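Long-range contacts in acyl-CoA dehydrogenase (Mycobacterium thermoresistibile, PDB 3PFD), which probably catalyses the FAD-dependent oxidation of 2,3-saturated acyl-CoA thioesters to 2,3-dehydroacyl-CoA, passing the electrons to an acceptor: residues Phe206-Lys211 against Thr223-Glu228; Ser135-Glu140 against Gly165-Ile170; Ile24-Ala29 against Cys84-Glu89. All blocks are in the same frame, centred on the assembly; numbering follows the deposited sequence.

Contacts 1 and 2 belong to the middle, beta-rich part of the subunit and meet in one antiparallel sheet, where strands 222-233 and 160-171 are neighbours; their centres lie about 9 Å apart. Contact 1, at the sheet's outermost strand within the chain, is partly exposed and held by backbone pairing, with phenylalanine rings and aliphatic groups on one face and Thr207 and Tyr226 on the other. Contact 2 is buried, joins that sheet to strand 134-137 and shapes the flavin pocket with main-chain bonds and an interior salt bridge. Contact 3, also buried, is a helix pair of the N-terminal domain, its centre about 30 Å from that of contact 2, combining a small apolar patch with a charge network.

Contact 1: Phe206-Lys211 against Thr223-Glu228; sequences FTVGPK and TELYFE
The Phe206 ring lies beside that of Phe227, both side chains leading the same way from paired residues, with CD1 of Phe206 3.3 Å from CE1 of Phe227 and the ring planes inclined by 31°. With CG of Phe206 trans to the main-chain nitrogen (chi1 165°), the ring lies against Phe227 and its edge also meets Leu225 CD1. The other leucine methyl, Leu225 CD2, rests 4.0 Å from Val208 CG2, and Val208 CG1 lies against Thr223 OG1, where this largely apolar face of the antiparallel pair ends in Thr223 and Lys211. Thr207 and Tyr226 form a hydrogen-bonded pair: Thr207 N bonds to Tyr226 O, and Tyr226 N returns a bond of 2.8 Å to Thr207 O. Their side chains share the other face, where Thr207 OG1 sits in the plane of the tyrosine ring at its edge and holds a water that also makes a weak bond to Tyr226 O. Farther along, the ring passes close to Gly209, with Tyr226 CE2 3.4 Å from Gly209 CA, and the glycine backbone comes directly against the phenol. The hydroxyl is fixed by a 2.6 Å hydrogen bond from Tyr226 OH to Glu224 OE1, and Pro210 CD abuts the ring's edge. Gly209 N bonds to Glu224 O, and between Val208 and Lys211 a beta bulge shifts the register by one residue, so that Lys211 pairs with Thr223. Glu224 OE2 is engaged by Arg141 in a salt bridge. The two strands make a beta hairpin of the acyl-CoA dehydrogenase middle domain. Strand 222-233 is hydrogen-bonded along its other edge to strand 160-171, while the apolar face packs against strand 178-184, with Tyr179 meeting Phe206 edge-to-face.

Contact 2: Ser135-Glu140 against Gly165-Ile170; sequences SYALSE and GSKCWI. With FDA (dihydroflavine-adenine dinucleotide), chain B.
Strand 135-137 runs at 142° to strand 165-170, and the chain beyond it bends in until Cys168 N bonds to Ser139 O at 3.1 Å. Over this link Lys167, bent at chi2 (-68°), carries its aliphatic chain past Ser139 O and brings NZ to two acceptors, Leu138 O and Glu140 OE2. The second is a salt bridge of 2.8 Å, made on the anti side of the carboxylate; NZ also bonds to Met182 O, and the carboxylate is further held by Arg151 N and Thr152, so both charges of this interior pair have further partners. Ile170 CD1 fills the angle between the segments, against Ala137 CA and the flavin pyrimidine. This is part of the flavin site of the acyl-CoA dehydrogenase fold, and here the pyrimidine edge is met largely by backbone atoms: FDA N3 donates almost straight to Tyr136 O at 2.8 Å, while FDA O2 receives both Leu138 N and Ser139 N. The two N-H groups would tend to draw negative charge toward O2. Ser139 OG accepts from FDA N1 at 2.7 Å, a bond in which the reduced flavin's N1-H is the donor. Trp169 lays its CB 3.4 Å from FDA N10, with Ser139 CB at the indole edge, and a water at Trp169 NE1 lies between Glu140 O and the phosphate oxygen O2P.

Contact 3: Ile24-Ala29 against Cys84-Glu89; sequences IALREA and CIVIEE
Arg27 leaves its helix with CB 4.0 Å from Ile85 CG2, and its chain then runs between Ile85 and Glu89. CG, pointing opposite the backbone N about the first side-chain bond, lies near that same methyl on one side and 3.5 Å from Glu89 OE2 on another; CD stays beside this oxygen. The bend at chi3 (-69°) then turns the guanidinium so that Ile85 CG2 sits over the centre of one face, 4.0 Å above the plane, while NH1 passes along CG1 and CD1 of the isoleucine. NH2 at the tip serves two carboxylates, both at the edge of the group. Its bond to Glu88 OE2 is 2.9 Å and strikes that oxygen from above the carboxylate plane; the one to Glu89 OE2 is 3.1 Å, uses the anti lone pair and lies almost in the guanidinium plane, although the Glu89 carboxylate is turned 82° from it. The three residues thus form a salt-bridge network, packed between the first helix of the N-terminal helical domain, 24-47, and helix 80-91, whose axes here run in nearly the same direction, 27° apart and 9.6 Å from each other. Two acids side by side on one helix would raise the local negative charge, and the arginine probably offsets it together with Arg309, which meets Glu88 OE2, and Arg31, which meets Glu89 OE1. Tyr313 OH links to both Arg27 NH1 and Glu88 OE1, tying the network to helix 292-321. Next to the charges, Leu26 points at the facing helix and places CD2 4.1 Å from Ile85 CG2 and equally near Val86 CG2, crossing the valine at about a right angle. Phe64 touches both Leu26 and Val86, while Ile85 also packs on Tyr313.

Contact 1: Phe206-Lys211 against Thr223-Glu228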
loop_
_atom_site.group_PDB
_atom_site.type_symbol
_atom_site.label_atom_id
_atom_site.label_comp_id
_atom_site.label_asym_id
_atom_site.label_seq_id
_atom_site.Cartn_x
_atom_site.Cartn_y
_atom_site.Cartn_z
ATOM N N PHE C 206 -16.740 -41.849 16.731
ATOM C CA PHE C 206 -16.303 -40.478 16.512
ATOM C C PHE C 206 -15.157 -40.176 17.472
ATOM O O PHE C 206 -15.334 -40.298 18.688
ATOM C CB PHE C 206 -17.462 -39.502 16.705
ATOM C CG PHE C 206 -17.043 -38.066 16.839
ATOM C CD1 PHE C 206 -16.440 -37.389 15.779
ATOM C CD2 PHE C 206 -17.248 -37.386 18.019
ATOM C CE1 PHE C 206 -16.061 -36.052 15.899
ATOM C CE2 PHE C 206 -16.864 -36.062 18.154
ATOM C CZ PHE C 206 -16.276 -35.383 17.075
ATOM N N THR C 207 -13.988 -39.816 16.929
ATOM C CA THR C 207 -12.826 -39.457 17.761
ATOM C C THR C 207 -12.129 -38.160 17.334
ATOM O O THR C 207 -12.292 -37.694 16.212
ATOM C CB THR C 207 -11.768 -40.593 17.871
ATOM O OG1 THR C 207 -11.409 -41.054 16.562
ATOM C CG2 THR C 207 -12.291 -41.766 18.747
ATOM N N VAL C 208 -11.354 -37.606 18.261
ATOM C CA VAL C 208 -10.609 -36.370 18.072
ATOM C C VAL C 208 -9.128 -36.712 17.869
ATOM O O VAL C 208 -8.550 -37.458 18.651
ATOM C CB VAL C 208 -10.805 -35.411 19.287
ATOM C CG1 VAL C 208 -9.915 -34.166 19.172
ATOM C CG2 VAL C 208 -12.286 -35.019 19.441
ATOM N N GLY C 209 -8.527 -36.166 16.814
ATOM C CA GLY C 209 -7.089 -36.350 16.557
ATOM C C GLY C 209 -6.236 -35.268 17.199
ATOM O O GLY C 209 -6.763 -34.437 17.943
ATOM N N PRO C 210 -4.921 -35.266 16.898
ATOM C CA PRO C 210 -3.922 -34.320 17.423
ATOM C C PRO C 210 -4.157 -32.856 16.998
ATOM O O PRO C 210 -4.800 -32.582 15.985
ATOM C CB PRO C 210 -2.587 -34.815 16.840
ATOM C CG PRO C 210 -2.918 -35.957 15.937
ATOM C CD PRO C 210 -4.382 -36.139 15.841
ATOM N N LYS C 211 -3.634 -31.946 17.804
ATOM C CA LYS C 211 -3.781 -30.509 17.607
ATOM C C LYS C 211 -2.671 -29.975 16.714
ATOM O O LYS C 211 -1.552 -30.466 16.782
ATOM C CB LYS C 211 -3.696 -29.827 18.963
ATOM C CG LYS C 211 -4.894 -30.067 19.890
ATOM C CD LYS C 211 -4.649 -29.491 21.289
ATOM C CE LYS C 211 -3.687 -30.344 22.094
ATOM N NZ LYS C 211 -3.372 -29.738 23.424
ATOM N N THR C 223 -7.882 -29.327 15.576
ATOM C CA THR C 223 -7.723 -30.783 15.529
ATOM C C THR C 223 -8.263 -31.465 14.282
ATOM O O THR C 223 -9.150 -30.951 13.604
ATOM C CB THR C 223 -8.393 -31.488 16.760
ATOM O OG1 THR C 223 -9.822 -31.455 16.637
ATOM C CG2 THR C 223 -7.981 -30.814 18.059
ATOM N N GLU C 224 -7.704 -32.634 13.993
ATOM C CA GLU C 224 -8.342 -33.577 13.104
ATOM C C GLU C 224 -9.527 -34.254 13.823
ATOM O O GLU C 224 -9.604 -34.250 15.052
ATOM C CB GLU C 224 -7.329 -34.611 12.596
ATOM C CG GLU C 224 -6.235 -34.055 11.674
ATOM C CD GLU C 224 -5.102 -35.064 11.382
ATOM O OE1 GLU C 224 -5.156 -36.243 11.832
ATOM O OE2 GLU C 224 -4.146 -34.674 10.684
ATOM N N LEU C 225 -10.461 -34.807 13.050
ATOM C CA LEU C 225 -11.582 -35.568 13.599
ATOM C C LEU C 225 -11.740 -36.840 12.798
ATOM O O LEU C 225 -11.607 -36.802 11.589
ATOM C CB LEU C 225 -12.889 -34.777 13.509
ATOM C CG LEU C 225 -13.061 -33.441 14.235
ATOM C CD1 LEU C 225 -14.459 -32.915 13.900
ATOM C CD2 LEU C 225 -12.823 -33.524 15.756
ATOM N N TYR C 226 -12.028 -37.962 13.461
ATOM C CA TYR C 226 -12.219 -39.222 12.734
ATOM C C TYR C 226 -13.623 -39.788 12.925
ATOM O O TYR C 226 -14.162 -39.791 14.023
ATOM C CB TYR C 226 -11.132 -40.269 13.069
ATOM C CG TYR C 226 -9.731 -39.678 13.181
ATOM C CD1 TYR C 226 -9.056 -39.179 12.057
ATOM C CD2 TYR C 226 -9.100 -39.597 14.422
ATOM C CE1 TYR C 226 -7.790 -38.612 12.170
ATOM C CE2 TYR C 226 -7.830 -39.043 14.550
ATOM C CZ TYR C 226 -7.185 -38.549 13.423
ATOM O OH TYR C 226 -5.932 -37.993 13.578
ATOM N N PHE C 227 -14.201 -40.257 11.828
ATOM C CA PHE C 227 -15.486 -40.942 11.852
ATOM C C PHE C 227 -15.256 -42.369 11.315
ATOM O O PHE C 227 -14.856 -42.566 10.162
ATOM C CB PHE C 227 -16.540 -40.149 11.043
ATOM C CG PHE C 227 -16.669 -38.691 11.463
ATOM C CD1 PHE C 227 -17.648 -38.291 12.358
ATOM C CD2 PHE C 227 -15.789 -37.725 10.970
ATOM C CE1 PHE C 227 -17.760 -36.946 12.750
ATOM C CE2 PHE C 227 -15.891 -36.377 11.364
ATOM C CZ PHE C 227 -16.870 -35.991 12.253
ATOM N N GLU C 228 -15.453 -43.350 12.191
ATOM C CA GLU C 228 -15.240 -44.754 11.860
ATOM C C GLU C 228 -16.526 -45.526 12.170
ATOM O O GLU C 228 -16.864 -45.760 13.332
ATOM C CB GLU C 228 -14.035 -45.307 12.639
ATOM C CG GLU C 228 -13.852 -46.829 12.584
ATOM C CD GLU C 228 -13.416 -47.333 11.217
ATOM O OE1 GLU C 228 -12.515 -46.709 10.611
ATOM O OE2 GLU C 228 -13.976 -48.357 10.746
HETATM O O HOH W 1 -13.267 -42.661 15.222
#

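Contact 2: Ser135-Glu140 against Gly165-Ile170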
loop_
_atom_site.group_PDB
_atom_site.type_symbol
_atom_site.label_atom_id
_atom_site.label_comp_id
_atom_site.label_asym_id
_atom_site.label_seq_id
_atom_site.Cartn_x
_atom_site.Cartn_y
_atom_site.Cartn_z
ATOM N N SER C 135 -18.666 -26.943 17.607
ATOM C CA SER C 135 -17.687 -26.738 16.535
ATOM C C SER C 135 -18.330 -26.918 15.147
ATOM O O SER C 135 -19.439 -27.458 15.015
ATOM C CB SER C 135 -16.503 -27.702 16.702
ATOM O OG SER C 135 -15.781 -27.414 17.901
ATOM N N TYR C 136 -17.607 -26.487 14.125
ATOM C CA TYR C 136 -18.047 -26.538 12.737
ATOM C C TYR C 136 -17.020 -27.359 11.961
ATOM O O TYR C 136 -15.879 -26.948 11.816
ATOM C CB TYR C 136 -18.130 -25.104 12.199
ATOM C CG TYR C 136 -18.587 -24.945 10.760
ATOM C CD1 TYR C 136 -19.922 -25.151 10.403
ATOM C CD2 TYR C 136 -17.700 -24.527 9.769
ATOM C CE1 TYR C 136 -20.353 -24.973 9.084
ATOM C CE2 TYR C 136 -18.121 -24.354 8.444
ATOM C CZ TYR C 136 -19.448 -24.581 8.118
ATOM O OH TYR C 136 -19.867 -24.412 6.812
ATOM N N ALA C 137 -17.431 -28.524 11.473
ATOM C CA ALA C 137 -16.519 -29.455 10.827
ATOM C C ALA C 137 -16.785 -29.594 9.318
ATOM O O ALA C 137 -17.619 -30.409 8.874
ATOM C CB ALA C 137 -16.583 -30.811 11.544
ATOM N N LEU C 138 -16.067 -28.795 8.527
ATOM C CA LEU C 138 -16.266 -28.764 7.087
ATOM C C LEU C 138 -15.004 -29.202 6.334
ATOM O O LEU C 138 -15.069 -30.094 5.476
ATOM C CB LEU C 138 -16.690 -27.355 6.625
ATOM C CG LEU C 138 -16.812 -27.123 5.105
ATOM C CD1 LEU C 138 -18.149 -27.604 4.596
ATOM C CD2 LEU C 138 -16.638 -25.634 4.764
ATOM N N SER C 139 -13.874 -28.567 6.658
ATOM C CA SER C 139 -12.607 -28.735 5.931
ATOM C C SER C 139 -11.994 -30.144 6.010
ATOM O O SER C 139 -12.151 -30.854 7.005
ATOM C CB SER C 139 -11.565 -27.725 6.439
ATOM O OG SER C 139 -12.014 -26.369 6.374
ATOM N N GLU C 140 -11.256 -30.515 4.961
ATOM C CA GLU C 140 -10.470 -31.758 4.933
ATOM C C GLU C 140 -9.124 -31.398 4.352
ATOM O O GLU C 140 -8.947 -30.278 3.851
ATOM C CB GLU C 140 -11.160 -32.874 4.113
ATOM C CG GLU C 140 -12.514 -33.214 4.659
ATOM C CD GLU C 140 -13.264 -34.250 3.861
ATOM O OE1 GLU C 140 -12.681 -34.818 2.917
ATOM O OE2 GLU C 140 -14.445 -34.499 4.193
ATOM N N GLY C 165 -15.112 -41.078 7.565
ATOM C CA GLY C 165 -14.120 -40.179 6.974
ATOM C C GLY C 165 -13.320 -39.462 8.044
ATOM O O GLY C 165 -13.090 -40.005 9.142
ATOM N N SER C 166 -12.886 -38.249 7.717
ATOM C CA SER C 166 -12.127 -37.431 8.635
ATOM C C SER C 166 -12.163 -35.971 8.221
ATOM O O SER C 166 -12.301 -35.643 7.039
ATOM C CB SER C 166 -10.673 -37.910 8.715
ATOM O OG SER C 166 -10.038 -37.782 7.466
ATOM N N LYS C 167 -12.014 -35.105 9.217
ATOM C CA LYS C 167 -11.932 -33.671 8.991
ATOM C C LYS C 167 -10.640 -33.128 9.587
ATOM O O LYS C 167 -9.952 -33.828 10.355
ATOM C CB LYS C 167 -13.137 -32.966 9.612
ATOM C CG LYS C 167 -14.487 -33.392 9.027
ATOM C CD LYS C 167 -14.631 -32.918 7.570
ATOM C CE LYS C 167 -16.079 -33.049 7.106
ATOM N NZ LYS C 167 -16.206 -32.817 5.631
ATOM N N CYS C 168 -10.306 -31.888 9.243
ATOM C CA CYS C 168 -9.153 -31.231 9.852
ATOM C C CYS C 168 -9.364 -29.746 9.955
ATOM O O CYS C 168 -10.291 -29.196 9.343
ATOM C CB CYS C 168 -7.859 -31.537 9.087
ATOM S SG CYS C 168 -7.804 -30.866 7.458
ATOM N N TRP C 169 -8.476 -29.103 10.713
ATOM C CA TRP C 169 -8.545 -27.678 11.025
ATOM C C TRP C 169 -9.701 -27.296 11.947
ATOM O O TRP C 169 -10.128 -26.130 11.939
ATOM C CB TRP C 169 -8.632 -26.801 9.754
ATOM C CG TRP C 169 -7.578 -27.028 8.685
ATOM C CD1 TRP C 169 -7.800 -27.391 7.374
ATOM C CD2 TRP C 169 -6.164 -26.851 8.814
ATOM N NE1 TRP C 169 -6.602 -27.457 6.689
ATOM C CE2 TRP C 169 -5.585 -27.147 7.553
ATOM C CE3 TRP C 169 -5.322 -26.495 9.880
ATOM C CZ2 TRP C 169 -4.199 -27.080 7.326
ATOM C CZ3 TRP C 169 -3.941 -26.413 9.649
ATOM C CH2 TRP C 169 -3.400 -26.715 8.384
ATOM N N ILE C 170 -10.179 -28.230 12.769
ATOM C CA ILE C 170 -11.421 -28.000 13.517
ATOM C C ILE C 170 -11.151 -27.257 14.820
ATOM O O ILE C 170 -10.597 -27.803 15.780
ATOM C CB ILE C 170 -12.237 -29.317 13.753
ATOM C CG1 ILE C 170 -12.520 -30.049 12.428
ATOM C CG2 ILE C 170 -13.532 -29.039 14.569
ATOM C CD1 ILE C 170 -13.015 -29.134 11.233
HETATM P PA FDA B . -6.054 -23.760 0.076
HETATM O O1A FDA B . -7.496 -23.785 -0.350
HETATM O O2A FDA B . -5.098 -24.837 -0.376
HETATM O O5B FDA B . -5.462 -22.327 -0.365
HETATM C C5B FDA B . -4.073 -22.103 -0.630
HETATM C C4B FDA B . -3.907 -20.722 -1.282
HETATM O O4B FDA B . -4.516 -20.705 -2.578
HETATM C C3B FDA B . -4.603 -19.622 -0.477
HETATM O O3B FDA B . -3.836 -18.420 -0.627
HETATM C C2B FDA B . -5.934 -19.454 -1.191
HETATM O O2B FDA B . -6.495 -18.148 -1.024
HETATM C C1B FDA B . -5.527 -19.704 -2.625
HETATM N N9A FDA B . -6.666 -20.091 -3.482
HETATM C C8A FDA B . -7.349 -21.249 -3.433
HETATM N N7A FDA B . -8.314 -21.238 -4.387
HETATM C C5A FDA B . -8.237 -20.054 -5.042
HETATM C C6A FDA B . -8.968 -19.485 -6.098
HETATM N N6A FDA B . -10.009 -20.169 -6.666
HETATM N N1A FDA B . -8.626 -18.245 -6.540
HETATM C C2A FDA B . -7.604 -17.582 -5.955
HETATM N N3A FDA B . -6.873 -18.099 -4.941
HETATM C C4A FDA B . -7.182 -19.332 -4.461
HETATM N N1 FDA B . -12.294 -25.322 8.831
HETATM C C2 FDA B . -13.339 -25.967 9.435
HETATM O O2 FDA B . -14.056 -26.790 8.804
HETATM N N3 FDA B . -13.614 -25.730 10.735
HETATM C C4 FDA B . -12.871 -24.856 11.452
HETATM O O4 FDA B . -13.171 -24.697 12.648
HETATM C C4X FDA B . -11.802 -24.158 10.854
HETATM N N5 FDA B . -10.977 -23.373 11.576
HETATM C C5X FDA B . -9.709 -23.165 11.182
HETATM C C6 FDA B . -8.710 -22.817 12.102
HETATM C C7 FDA B . -7.376 -22.683 11.677
HETATM C C7M FDA B . -6.296 -22.298 12.666
HETATM C C8 FDA B . -7.045 -22.856 10.340
HETATM C C8M FDA B . -5.617 -22.703 9.846
HETATM C C9 FDA B . -8.032 -23.188 9.432
HETATM C C9A FDA B . -9.357 -23.357 9.847
HETATM N N10 FDA B . -10.301 -23.934 8.971
HETATM C C10 FDA B . -11.523 -24.414 9.517
HETATM C "C1'" FDA B . -9.926 -24.254 7.593
HETATM C "C2'" FDA B . -9.896 -23.005 6.701
HETATM O "O2'" FDA B . -11.212 -22.496 6.390
HETATM C "C3'" FDA B . -9.083 -23.339 5.469
HETATM O "O3'" FDA B . -7.681 -23.324 5.841
HETATM C "C4'" FDA B . -9.334 -22.349 4.316
HETATM O "O4'" FDA B . -10.643 -22.539 3.773
HETATM C "C5'" FDA B . -8.319 -22.505 3.192
HETATM O "O5'" FDA B . -8.184 -23.892 2.856
HETATM P P FDA B . -6.709 -24.531 2.780
HETATM O O1P FDA B . -6.032 -24.280 4.104
HETATM O O2P FDA B . -6.824 -25.942 2.252
HETATM O O3P FDA B . -5.954 -23.599 1.703
HETATM O O HOH W 2 -7.080 -28.093 3.992
#

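Contact 3: Ile24-Ala29 against Cys84-Glu89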
loop_
_atom_site.group_PDB
_atom_site.type_symbol
_atom_site.label_atom_id
_atom_site.label_comp_id
_atom_site.label_asym_id
_atom_site.label_seq_id
_atom_site.Cartn_x
_atom_site.Cartn_y
_atom_site.Cartn_z
ATOM N N ILE C 24 -23.933 0.257 24.096
ATOM C CA ILE C 24 -22.874 0.836 24.929
ATOM C C ILE C 24 -22.790 0.093 26.276
ATOM O O ILE C 24 -21.703 -0.282 26.717
ATOM C CB ILE C 24 -23.072 2.347 25.171
ATOM N N ALA C 25 -23.936 -0.146 26.914
ATOM C CA ALA C 25 -23.946 -0.884 28.182
ATOM C C ALA C 25 -23.402 -2.309 28.004
ATOM O O ALA C 25 -22.696 -2.820 28.876
ATOM C CB ALA C 25 -25.351 -0.908 28.793
ATOM N N LEU C 26 -23.729 -2.939 26.874
ATOM C CA LEU C 26 -23.178 -4.256 26.547
ATOM C C LEU C 26 -21.655 -4.168 26.457
ATOM O O LEU C 26 -20.944 -4.928 27.114
ATOM C CB LEU C 26 -23.746 -4.804 25.227
ATOM C CG LEU C 26 -23.150 -6.157 24.798
ATOM C CD1 LEU C 26 -23.861 -7.308 25.502
ATOM C CD2 LEU C 26 -23.197 -6.337 23.291
ATOM N N ARG C 27 -21.172 -3.234 25.647
ATOM C CA ARG C 27 -19.746 -3.069 25.457
ATOM C C ARG C 27 -19.007 -2.880 26.773
ATOM O O ARG C 27 -17.972 -3.508 26.982
ATOM C CB ARG C 27 -19.429 -1.920 24.509
ATOM C CG ARG C 27 -17.965 -1.941 24.018
ATOM C CD ARG C 27 -17.627 -0.713 23.206
ATOM N NE ARG C 27 -18.300 -0.677 21.907
ATOM C CZ ARG C 27 -17.884 -1.308 20.797
ATOM N NH1 ARG C 27 -18.568 -1.171 19.675
ATOM N NH2 ARG C 27 -16.812 -2.093 20.791
ATOM N N GLU C 28 -19.545 -2.035 27.655
ATOM C CA GLU C 28 -18.921 -1.762 28.949
ATOM C C GLU C 28 -18.828 -3.044 29.800
ATOM O O GLU C 28 -17.789 -3.317 30.422
ATOM C CB GLU C 28 -19.661 -0.613 29.693
ATOM C CG GLU C 28 -19.586 0.748 28.949
ATOM C CD GLU C 28 -20.321 1.924 29.628
ATOM O OE1 GLU C 28 -19.699 3.005 29.747
ATOM O OE2 GLU C 28 -21.510 1.800 30.018
ATOM N N ALA C 29 -19.903 -3.833 29.802
ATOM C CA ALA C 29 -19.956 -5.101 30.532
ATOM C C ALA C 29 -18.991 -6.157 29.990
ATOM O O ALA C 29 -18.288 -6.794 30.769
ATOM C CB ALA C 29 -21.375 -5.651 30.548
ATOM N N CYS C 84 -21.353 -9.415 17.513
ATOM C CA CYS C 84 -20.054 -8.900 17.033
ATOM C C CYS C 84 -19.281 -8.146 18.119
ATOM O O CYS C 84 -18.061 -8.295 18.252
ATOM C CB CYS C 84 -20.190 -8.002 15.778
ATOM S SG CYS C 84 -20.589 -8.834 14.246
ATOM N N ILE C 85 -19.967 -7.293 18.870
ATOM C CA ILE C 85 -19.289 -6.500 19.909
ATOM C C ILE C 85 -18.655 -7.404 20.982
ATOM O O ILE C 85 -17.554 -7.151 21.458
ATOM C CB ILE C 85 -20.237 -5.392 20.484
ATOM C CG1 ILE C 85 -20.445 -4.294 19.416
ATOM C CG2 ILE C 85 -19.669 -4.818 21.802
ATOM C CD1 ILE C 85 -21.662 -3.340 19.630
ATOM N N VAL C 86 -19.350 -8.485 21.332
ATOM C CA VAL C 86 -18.845 -9.461 22.322
ATOM C C VAL C 86 -17.552 -10.078 21.782
ATOM O O VAL C 86 -16.480 -9.998 22.422
ATOM C CB VAL C 86 -19.950 -10.528 22.709
ATOM C CG1 VAL C 86 -19.377 -11.742 23.529
ATOM C CG2 VAL C 86 -21.046 -9.856 23.488
ATOM N N ILE C 87 -17.619 -10.603 20.561
ATOM C CA ILE C 87 -16.459 -11.247 19.948
ATOM C C ILE C 87 -15.267 -10.299 19.829
ATOM O O ILE C 87 -14.141 -10.669 20.178
ATOM C CB ILE C 87 -16.841 -11.875 18.605
ATOM C CG1 ILE C 87 -17.744 -13.085 18.875
ATOM C CG2 ILE C 87 -15.605 -12.248 17.759
ATOM C CD1 ILE C 87 -18.669 -13.403 17.742
ATOM N N GLU C 88 -15.547 -9.076 19.382
ATOM C CA GLU C 88 -14.558 -8.011 19.254
ATOM C C GLU C 88 -13.886 -7.678 20.585
ATOM O O GLU C 88 -12.663 -7.552 20.650
ATOM C CB GLU C 88 -15.250 -6.749 18.690
ATOM C CG GLU C 88 -14.414 -5.452 18.621
ATOM C CD GLU C 88 -15.282 -4.236 18.226
ATOM O OE1 GLU C 88 -16.260 -4.426 17.462
ATOM O OE2 GLU C 88 -15.024 -3.104 18.702
ATOM N N GLU C 89 -14.680 -7.500 21.638
ATOM C CA GLU C 89 -14.128 -7.096 22.934
ATOM C C GLU C 89 -13.297 -8.209 23.582
ATOM O O GLU C 89 -12.318 -7.940 24.317
ATOM C CB GLU C 89 -15.225 -6.601 23.880
ATOM C CG GLU C 89 -15.766 -5.196 23.513
ATOM C CD GLU C 89 -14.713 -4.082 23.643
ATOM O OE1 GLU C 89 -13.771 -4.224 24.434
ATOM O OE2 GLU C 89 -14.815 -3.067 22.932
#